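Aldehyde dehydrogenase (PDB 6K10) oxidises the carotenoid aldehyde 4,4'-diaponeurosporen-4-al to its carboxylic acid, using NAD+, in the biosynthesis of the pigment staphyloxanthin. Local coordinates at residues Asn311-Gly316 with Pro327-Val333; Pro111-Ile117 with Gly139-Lys145; Asp255-Val259 with Ala360-Ile364. The protein carries 1 engineered substitution. All coordinates share one frame; numbering follows the deposited sequence.

Contact 1. Residues Asn311-Gly316 with Pro327-Val333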
loop_
_atom_site.group_PDB
_atom_site.type_symbol
_atom_site.label_atom_id
_atom_site.label_comp_id
_atom_site.label_asym_id
_atom_site.label_seq_id
_atom_site.Cartn_x
_atom_site.Cartn_y
_atom_site.Cartn_z
ATOM N N ASN A 311 34.389 26.730 -1.901
ATOM C CA ASN A 311 33.106 27.131 -2.460
ATOM C C ASN A 311 32.190 27.799 -1.445
ATOM O O ASN A 311 31.069 28.178 -1.800
ATOM C CB ASN A 311 32.404 25.916 -3.072
ATOM C CG ASN A 311 33.100 25.416 -4.321
ATOM O OD1 ASN A 311 33.853 26.151 -4.959
ATOM N ND2 ASN A 311 32.856 24.162 -4.674
ATOM N N ILE A 312 32.634 27.963 -0.201
ATOM C CA ILE A 312 31.796 28.585 0.819
ATOM C C ILE A 312 31.636 30.066 0.499
ATOM O O ILE A 312 32.624 30.797 0.356
ATOM C CB ILE A 312 32.390 28.379 2.219
ATOM C CG1 ILE A 312 32.449 26.888 2.559
ATOM C CG2 ILE A 312 31.583 29.138 3.261
ATOM C CD1 ILE A 312 33.357 26.564 3.724
ATOM N N VAL A 313 30.388 30.514 0.377
ATOM C CA VAL A 313 30.075 31.925 0.190
ATOM C C VAL A 313 29.291 32.505 1.356
ATOM O O VAL A 313 29.000 33.705 1.356
ATOM C CB VAL A 313 29.324 32.167 -1.135
ATOM C CG1 VAL A 313 30.182 31.724 -2.305
ATOM C CG2 VAL A 313 27.991 31.434 -1.133
ATOM N N PHE A 314 28.938 31.687 2.344
ATOM C CA PHE A 314 28.341 32.149 3.587
ATOM C C PHE A 314 28.574 31.076 4.640
ATOM O O PHE A 314 28.418 29.887 4.359
ATOM C CB PHE A 314 26.838 32.430 3.437
ATOM C CG PHE A 314 26.178 32.922 4.705
ATOM C CD1 PHE A 314 25.757 32.032 5.682
ATOM C CD2 PHE A 314 25.979 34.278 4.916
ATOM C CE1 PHE A 314 25.158 32.482 6.845
ATOM C CE2 PHE A 314 25.375 34.734 6.076
ATOM C CZ PHE A 314 24.963 33.835 7.041
ATOM N N GLY A 315 28.947 31.504 5.842
ATOM C CA GLY A 315 29.043 30.593 6.966
ATOM C C GLY A 315 30.293 29.738 6.990
ATOM O O GLY A 315 31.399 30.233 6.759
ATOM N N GLY A 316 30.125 28.450 7.283
ATOM C CA GLY A 316 31.232 27.519 7.316
ATOM C C GLY A 316 31.880 27.326 8.669
ATOM O O GLY A 316 32.795 26.501 8.785
ATOM N N PRO A 327 24.928 27.774 9.540
ATOM C CA PRO A 327 24.306 27.754 8.212
ATOM C C PRO A 327 25.311 28.153 7.144
ATOM O O PRO A 327 25.959 29.197 7.234
ATOM C CB PRO A 327 23.175 28.777 8.342
ATOM C CG PRO A 327 22.780 28.682 9.767
ATOM C CD PRO A 327 24.067 28.444 10.532
ATOM N N THR A 328 25.446 27.305 6.128
ATOM C CA THR A 328 26.508 27.440 5.143
ATOM C C THR A 328 25.935 27.355 3.739
ATOM O O THR A 328 25.169 26.436 3.432
ATOM C CB THR A 328 27.572 26.355 5.340
ATOM O OG1 THR A 328 28.076 26.418 6.681
ATOM C CG2 THR A 328 28.717 26.545 4.360
ATOM N N LEU A 329 26.312 28.309 2.892
ATOM C CA LEU A 329 25.951 28.312 1.482
ATOM C C LEU A 329 27.188 28.017 0.645
ATOM O O LEU A 329 28.281 28.504 0.948
ATOM C CB LEU A 329 25.357 29.662 1.065
ATOM C CG LEU A 329 24.187 30.210 1.886
ATOM C CD1 LEU A 329 23.710 31.538 1.310
ATOM C CD2 LEU A 329 23.048 29.210 1.948
ATOM N N LEU A 330 27.012 27.225 -0.411
ATOM C CA LEU A 330 28.090 26.882 -1.330
ATOM C C LEU A 330 27.727 27.319 -2.741
ATOM O O LEU A 330 26.585 27.150 -3.177
ATOM C CB LEU A 330 28.376 25.382 -1.327
ATOM C CG LEU A 330 28.630 24.678 0.002
ATOM C CD1 LEU A 330 28.731 23.182 -0.237
ATOM C CD2 LEU A 330 29.888 25.211 0.667
ATOM N N ASP A 331 28.707 27.864 -3.456
ATOM C CA ASP A 331 28.534 28.309 -4.828
ATOM C C ASP A 331 29.457 27.512 -5.743
ATOM O O ASP A 331 30.415 26.879 -5.291
ATOM C CB ASP A 331 28.820 29.812 -4.954
ATOM C CG ASP A 331 28.281 30.408 -6.236
ATOM O OD1 ASP A 331 27.558 29.702 -6.971
ATOM O OD2 ASP A 331 28.582 31.590 -6.502
ATOM N N HIS A 332 29.147 27.539 -7.042
ATOM C CA HIS A 332 29.947 26.865 -8.070
ATOM C C HIS A 332 30.038 25.359 -7.826
ATOM O O HIS A 332 31.049 24.726 -8.140
ATOM C CB HIS A 332 31.350 27.472 -8.174
ATOM C CG HIS A 332 31.355 28.954 -8.389
ATOM N ND1 HIS A 332 31.888 29.837 -7.474
ATOM C CD2 HIS A 332 30.893 29.709 -9.414
ATOM C CE1 HIS A 332 31.754 31.071 -7.926
ATOM N NE2 HIS A 332 31.153 31.021 -9.102
ATOM N N VAL A 333 28.980 24.777 -7.270
ATOM C CA VAL A 333 28.948 23.349 -6.975
ATOM C C VAL A 333 28.593 22.586 -8.244
ATOM O O VAL A 333 27.788 23.050 -9.061
ATOM C CB VAL A 333 27.947 23.067 -5.839
ATOM C CG1 VAL A 333 27.720 21.575 -5.662
ATOM C CG2 VAL A 333 28.437 23.691 -4.543
#

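Contact 2. Residues Pro111-Ile117 with Gly139-Lys145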
loop_
_atom_site.group_PDB
_atom_site.type_symbol
_atom_site.label_atom_id
_atom_site.label_comp_id
_atom_site.label_asym_id
_atom_site.label_seq_id
_atom_site.Cartn_x
_atom_site.Cartn_y
_atom_site.Cartn_z
ATOM N N PRO A 111 -7.983 -3.893 12.119
ATOM C CA PRO A 111 -6.530 -3.800 12.302
ATOM C C PRO A 111 -5.788 -4.981 11.701
ATOM O O PRO A 111 -6.351 -6.040 11.417
ATOM C CB PRO A 111 -6.366 -3.780 13.826
ATOM C CG PRO A 111 -7.618 -4.398 14.354
ATOM C CD PRO A 111 -8.697 -4.000 13.401
ATOM N N TYR A 112 -4.482 -4.777 11.523
ATOM C CA TYR A 112 -3.592 -5.857 11.115
ATOM C C TYR A 112 -3.271 -6.784 12.278
ATOM O O TYR A 112 -3.155 -8.000 12.095
ATOM C CB TYR A 112 -2.299 -5.280 10.541
ATOM C CG TYR A 112 -2.418 -4.765 9.129
ATOM C CD1 TYR A 112 -2.462 -5.641 8.054
ATOM C CD2 TYR A 112 -2.481 -3.403 8.870
ATOM C CE1 TYR A 112 -2.565 -5.177 6.760
ATOM C CE2 TYR A 112 -2.586 -2.928 7.578
ATOM C CZ TYR A 112 -2.628 -3.819 6.527
ATOM O OH TYR A 112 -2.730 -3.357 5.237
ATOM N N GLY A 113 -3.114 -6.226 13.476
ATOM C CA GLY A 113 -2.744 -7.010 14.636
ATOM C C GLY A 113 -1.678 -6.338 15.478
ATOM O O GLY A 113 -1.945 -5.337 16.148
ATOM N N THR A 114 -0.464 -6.880 15.442
ATOM C CA THR A 114 0.669 -6.364 16.200
ATOM C C THR A 114 1.666 -5.759 15.220
ATOM O O THR A 114 2.148 -6.451 14.317
ATOM C CB THR A 114 1.316 -7.477 17.024
ATOM O OG1 THR A 114 0.362 -7.989 17.964
ATOM C CG2 THR A 114 2.533 -6.953 17.773
ATOM N N VAL A 115 1.972 -4.472 15.396
ATOM C CA VAL A 115 2.749 -3.726 14.416
ATOM C C VAL A 115 4.043 -3.226 15.047
ATOM O O VAL A 115 4.176 -3.118 16.270
ATOM C CB VAL A 115 1.949 -2.549 13.817
ATOM C CG1 VAL A 115 0.603 -3.031 13.299
ATOM C CG2 VAL A 115 1.765 -1.440 14.848
ATOM N N LEU A 116 5.005 -2.916 14.181
ATOM C CA LEU A 116 6.316 -2.421 14.570
ATOM C C LEU A 116 6.503 -1.014 14.021
ATOM O O LEU A 116 6.219 -0.761 12.846
ATOM C CB LEU A 116 7.425 -3.339 14.047
ATOM C CG LEU A 116 8.869 -2.887 14.277
ATOM C CD1 LEU A 116 9.159 -2.688 15.762
ATOM C CD2 LEU A 116 9.846 -3.876 13.660
ATOM N N ILE A 117 6.984 -0.107 14.868
ATOM C CA ILE A 117 7.246 1.276 14.486
ATOM C C ILE A 117 8.701 1.585 14.807
ATOM O O ILE A 117 9.121 1.492 15.968
ATOM C CB ILE A 117 6.305 2.255 15.205
ATOM C CG1 ILE A 117 4.857 2.008 14.777
ATOM C CG2 ILE A 117 6.711 3.692 14.919
ATOM C CD1 ILE A 117 3.843 2.798 15.568
ATOM N N GLY A 139 -6.715 0.105 15.800
ATOM C CA GLY A 139 -7.026 -1.041 16.629
ATOM C C GLY A 139 -5.920 -2.055 16.795
ATOM O O GLY A 139 -6.206 -3.229 17.056
ATOM N N ASN A 140 -4.666 -1.644 16.663
ATOM C CA ASN A 140 -3.535 -2.555 16.746
ATOM C C ASN A 140 -2.898 -2.500 18.131
ATOM O O ASN A 140 -3.154 -1.596 18.930
ATOM C CB ASN A 140 -2.494 -2.207 15.679
ATOM C CG ASN A 140 -3.058 -2.264 14.274
ATOM O OD1 ASN A 140 -3.034 -3.308 13.624
ATOM N ND2 ASN A 140 -3.575 -1.136 13.798
ATOM N N THR A 141 -2.071 -3.499 18.414
ATOM C CA THR A 141 -1.044 -3.386 19.436
ATOM C C THR A 141 0.255 -2.985 18.749
ATOM O O THR A 141 0.393 -3.107 17.529
ATOM C CB THR A 141 -0.860 -4.697 20.208
ATOM O OG1 THR A 141 -0.282 -5.686 19.346
ATOM C CG2 THR A 141 -2.195 -5.205 20.730
ATOM N N ALA A 142 1.209 -2.489 19.533
ATOM C CA ALA A 142 2.379 -1.883 18.915
ATOM C C ALA A 142 3.627 -2.105 19.754
ATOM O O ALA A 142 3.576 -2.137 20.987
ATOM C CB ALA A 142 2.173 -0.382 18.689
ATOM N N ILE A 143 4.749 -2.248 19.057
ATOM C CA ILE A 143 6.081 -2.245 19.645
ATOM C C ILE A 143 6.871 -1.137 18.965
ATOM O O ILE A 143 6.892 -1.052 17.730
ATOM C CB ILE A 143 6.781 -3.607 19.485
ATOM C CG1 ILE A 143 6.082 -4.662 20.341
ATOM C CG2 ILE A 143 8.249 -3.506 19.859
ATOM C CD1 ILE A 143 6.632 -6.055 20.157
ATOM N N ILE A 144 7.504 -0.285 19.764
ATOM C CA ILE A 144 8.192 0.903 19.275
ATOM C C ILE A 144 9.686 0.722 19.485
ATOM O O ILE A 144 10.122 0.308 20.566
ATOM C CB ILE A 144 7.695 2.175 19.985
ATOM C CG1 ILE A 144 6.185 2.339 19.804
ATOM C CG2 ILE A 144 8.433 3.402 19.471
ATOM C CD1 ILE A 144 5.559 3.283 20.810
ATOM N N LYS A 145 10.466 1.033 18.455
ATOM C CA LYS A 145 11.924 1.055 18.550
ATOM C C LYS A 145 12.399 2.459 18.206
ATOM O O LYS A 145 12.513 2.808 17.016
ATOM C CB LYS A 145 12.551 0.014 17.621
ATOM C CG LYS A 145 14.024 -0.260 17.888
ATOM C CD LYS A 145 14.903 0.696 17.107
ATOM C CE LYS A 145 16.224 0.921 17.804
ATOM N NZ LYS A 145 16.947 2.084 17.223
#

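Contact 3. Residues Asp255-Val259 with Ala360-Ile364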
loop_
_atom_site.group_PDB
_atom_site.type_symbol
_atom_site.label_atom_id
_atom_site.label_comp_id
_atom_site.label_asym_id
_atom_site.label_seq_id
_atom_site.Cartn_x
_atom_site.Cartn_y
_atom_site.Cartn_z
ATOM N N ASP A 255 17.735 19.996 0.001
ATOM C CA ASP A 255 19.092 19.470 -0.004
ATOM C C ASP A 255 20.023 20.359 -0.820
ATOM O O ASP A 255 21.073 20.776 -0.327
ATOM C CB ASP A 255 19.114 18.034 -0.536
ATOM C CG ASP A 255 20.485 17.395 -0.414
ATOM O OD1 ASP A 255 21.340 17.626 -1.296
ATOM O OD2 ASP A 255 20.712 16.676 0.587
ATOM N N TYR A 256 19.644 20.674 -2.056
ATOM C CA TYR A 256 20.449 21.518 -2.927
ATOM C C TYR A 256 19.538 22.402 -3.762
ATOM O O TYR A 256 18.335 22.161 -3.868
ATOM C CB TYR A 256 21.378 20.678 -3.825
ATOM C CG TYR A 256 20.643 19.769 -4.789
ATOM C CD1 TYR A 256 20.284 18.479 -4.419
ATOM C CD2 TYR A 256 20.324 20.192 -6.075
ATOM C CE1 TYR A 256 19.620 17.640 -5.290
ATOM C CE2 TYR A 256 19.656 19.359 -6.959
ATOM C CZ TYR A 256 19.307 18.083 -6.561
ATOM O OH TYR A 256 18.645 17.247 -7.431
ATOM N N ILE A 257 20.132 23.427 -4.368
ATOM C CA ILE A 257 19.404 24.410 -5.159
ATOM C C ILE A 257 19.887 24.346 -6.603
ATOM O O ILE A 257 21.095 24.317 -6.861
ATOM C CB ILE A 257 19.572 25.832 -4.587
ATOM C CG1 ILE A 257 19.075 25.886 -3.139
ATOM C CG2 ILE A 257 18.852 26.863 -5.466
ATOM C CD1 ILE A 257 18.926 27.294 -2.560
ATOM N N LEU A 258 18.939 24.295 -7.535
ATOM C CA LEU A 258 19.176 24.530 -8.955
ATOM C C LEU A 258 18.546 25.880 -9.261
ATOM O O LEU A 258 17.316 25.999 -9.280
ATOM C CB LEU A 258 18.559 23.426 -9.812
ATOM C CG LEU A 258 19.241 22.060 -9.806
ATOM C CD1 LEU A 258 18.285 21.018 -10.350
ATOM C CD2 LEU A 258 20.534 22.075 -10.615
ATOM N N VAL A 259 19.381 26.900 -9.459
ATOM C CA VAL A 259 18.909 28.260 -9.695
ATOM C C VAL A 259 19.309 28.683 -11.101
ATOM O O VAL A 259 20.401 28.350 -11.572
ATOM C CB VAL A 259 19.455 29.252 -8.639
ATOM C CG1 VAL A 259 20.980 29.351 -8.689
ATOM C CG2 VAL A 259 18.816 30.630 -8.802
ATOM N N ALA A 360 17.528 21.558 -15.749
ATOM C CA ALA A 360 17.206 21.287 -14.350
ATOM C C ALA A 360 16.399 19.999 -14.205
ATOM O O ALA A 360 16.685 19.167 -13.336
ATOM C CB ALA A 360 16.447 22.473 -13.753
ATOM N N ILE A 361 15.401 19.806 -15.071
ATOM C CA ILE A 361 14.576 18.599 -15.032
ATOM C C ILE A 361 15.414 17.365 -15.347
ATOM O O ILE A 361 15.303 16.330 -14.675
ATOM C CB ILE A 361 13.380 18.746 -15.998
ATOM C CG1 ILE A 361 12.360 19.736 -15.429
ATOM C CG2 ILE A 361 12.742 17.391 -16.305
ATOM C CD1 ILE A 361 11.192 20.030 -16.360
ATOM N N ALA A 362 16.269 17.455 -16.370
ATOM C CA ALA A 362 17.158 16.344 -16.697
ATOM C C ALA A 362 18.075 15.998 -15.529
ATOM O O ALA A 362 18.256 14.819 -15.203
ATOM C CB ALA A 362 17.983 16.689 -17.936
ATOM N N PHE A 363 18.661 17.015 -14.892
ATOM C CA PHE A 363 19.515 16.798 -13.727
ATOM C C PHE A 363 18.781 16.015 -12.645
ATOM O O PHE A 363 19.300 15.026 -12.113
ATOM C CB PHE A 363 19.997 18.148 -13.187
ATOM C CG PHE A 363 21.038 18.039 -12.098
ATOM C CD1 PHE A 363 20.670 17.843 -10.774
ATOM C CD2 PHE A 363 22.386 18.159 -12.396
ATOM C CE1 PHE A 363 21.624 17.752 -9.778
ATOM C CE2 PHE A 363 23.345 18.070 -11.403
ATOM C CZ PHE A 363 22.963 17.866 -10.094
ATOM N N ILE A 364 17.566 16.447 -12.306
ATOM C CA ILE A 364 16.812 15.804 -11.231
ATOM C C ILE A 364 16.369 14.404 -11.644
ATOM O O ILE A 364 16.392 13.467 -10.834
ATOM C CB ILE A 364 15.617 16.690 -10.820
ATOM C CG1 ILE A 364 16.115 18.026 -10.268
ATOM C CG2 ILE A 364 14.715 15.979 -9.811
ATOM C CD1 ILE A 364 15.049 19.110 -10.210
#

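Contact 1. Residues Asn311-Gly316 with Pro327-Val333
V313 and F314 both face L329 across an antiparallel pairing, a classic beta bulge that joins strand 312-314 to strand 324-330, on the side away from strand 348-354 of the catalytic-domain sheet. The register slips by one residue between the non-hydrogen-bonded pair I312-L330 and the hydrogen-bonded pair F314-L329. L329 is held at both backbone polar atoms: V313 N donates to L329 O at 3.0 Å, and L329 N to F314 O at 3.0 Å. D331 N reaches N311 O at 2.9 Å in a nearly straight bond.

On one face of the sheet CG1 of I312 lies against CD2 of L330, 3.6 Å away. On the other, CB of F314 meets CG of L329 at 3.8 Å. With CG of F314 anti to the backbone N (chi1 -180°), CD1 at the ring edge meets P327 O, 3.2 Å away. That buried oxygen has no hydrogen-bond donor, but CA of G315 makes a C-H...O contact with it at 3.4 Å.

In the second shell, S272, L275 and R276 of helix 264-279 touch F314, while K264 forms a salt bridge with D331 OD2. Back across the contact, T328 OG1, also bonded to E326 O, accepts G316 N at 2.9 Å through a bent N-H...O angle of 131°.

Contact 2. Residues Pro111-Ile117 with Gly139-Lys145
A right-handed beta-alpha-beta crossover of the Rossmann-like NAD-binding domain of aldehyde dehydrogenases places strand 114-117 beside strand 141-145, with helix 126-138 as the connection. The two strands run parallel, their local directions differing by 25°, and T114, V115, L116 and I117 pair in register with T141, A142, I143 and I144. A ladder of backbone bonds supports this: T141 N to G113 O, V115 N to T141 O, I143 N to V115 O, I117 N to I143 O and K145 N to I117 O. The bond from K145 N to I117 O is nearly linear, at 2.9 Å.

On the face carrying V115 and A142, CG2 of V115 meets CB of A142 at 4.0 Å, and helix 126-138 covers both through A135 and L132. On the T114 side, T114 OG1 donates to T141 OG1 at 2.8 Å; S18 OG of helix 10-23 is a second partner of the T141 hydroxyl.

G139, the first residue beyond helix 126-138, has positive phi in a Schellman motif. CG of N140 is anti to the carbonyl carbon (chi1 -59°), turning the amide toward Y112 and G113, and bonds from ND2 to A135 O and F431 O fix its rotation. Y112 N makes a weak, bent bond to N140 OD1 at 2.9 Å, whereas G113 N approaches N140 OD1 in the carbonyl plane, also at 2.9 Å, with an N-H...O angle of 165°.

Contact 3. Residues Asp255-Val259 with Ala360-Ile364
The F363 ring has CD2 of L258 over one face, 4.2 Å above the plane and displaced toward the rim, and the hydroxyl oxygen of Y256 in its plane at the edge. The Y256 and F363 rings themselves meet obliquely: their planes are inclined at 64° and their centroids lie 5.9 Å apart. The closest carbons of the two rings are CE2 of Y256 and CE1 of F363, 3.8 Å apart. Within its own segment, the Y256 ring has D255 OD1 and CG of L258 in plane at its edge.

Both aromatic side chains point across the interface. CG of Y256 sits between the backbone N and the carbonyl carbon (chi1 63°), extending the phenol toward helix 357-365, where its OH lies 3.9 Å from CG1 of I364. L258 is the hub: its CD1 touches CG1 of I364 at 3.7 Å, CD1 of F363 at 4.0 Å and CB of A360 at 4.1 Å. The side chains of L258 and I364 lie alongside one another, running antiparallel.

This is helix-on-sheet packing in the alpha/beta catalytic domain of the aldehyde dehydrogenase fold. The sheet continues beneath the helix through strand 223-226, where P223 and I225 touch I364, and through strand 348-354, where L352 touches F363. No hydrogen bond joins the two segments, and the Y256 hydroxyl meets carbon atoms of the helix, so cohesion between these segments comes from apolar and aromatic van der Waals contacts rather than directional bonding.

Overall arrangement
From the N terminus, contact 2 closes first: strand 104-118 leads through helix 126-138 into strand 141-145, a short loop completed before either other contact opens. The chain then reaches 255-259, the first half of contact 3, whose partner helix arrives about a hundred residues later. Contact 1 opens and closes within that interval, so contact 1 is nested within contact 3, and no two of the contacts cross. Contact 1 adds hairpin partner 312-314 to strand 324-330, while contact 3 packs helix 357-365 on strand 256-260 of the same sheet; their centres are about 17 Å apart. Contact 2 lies in the other large sheet, its centre about 44 Å from that of contact 1, across the centre of the chain.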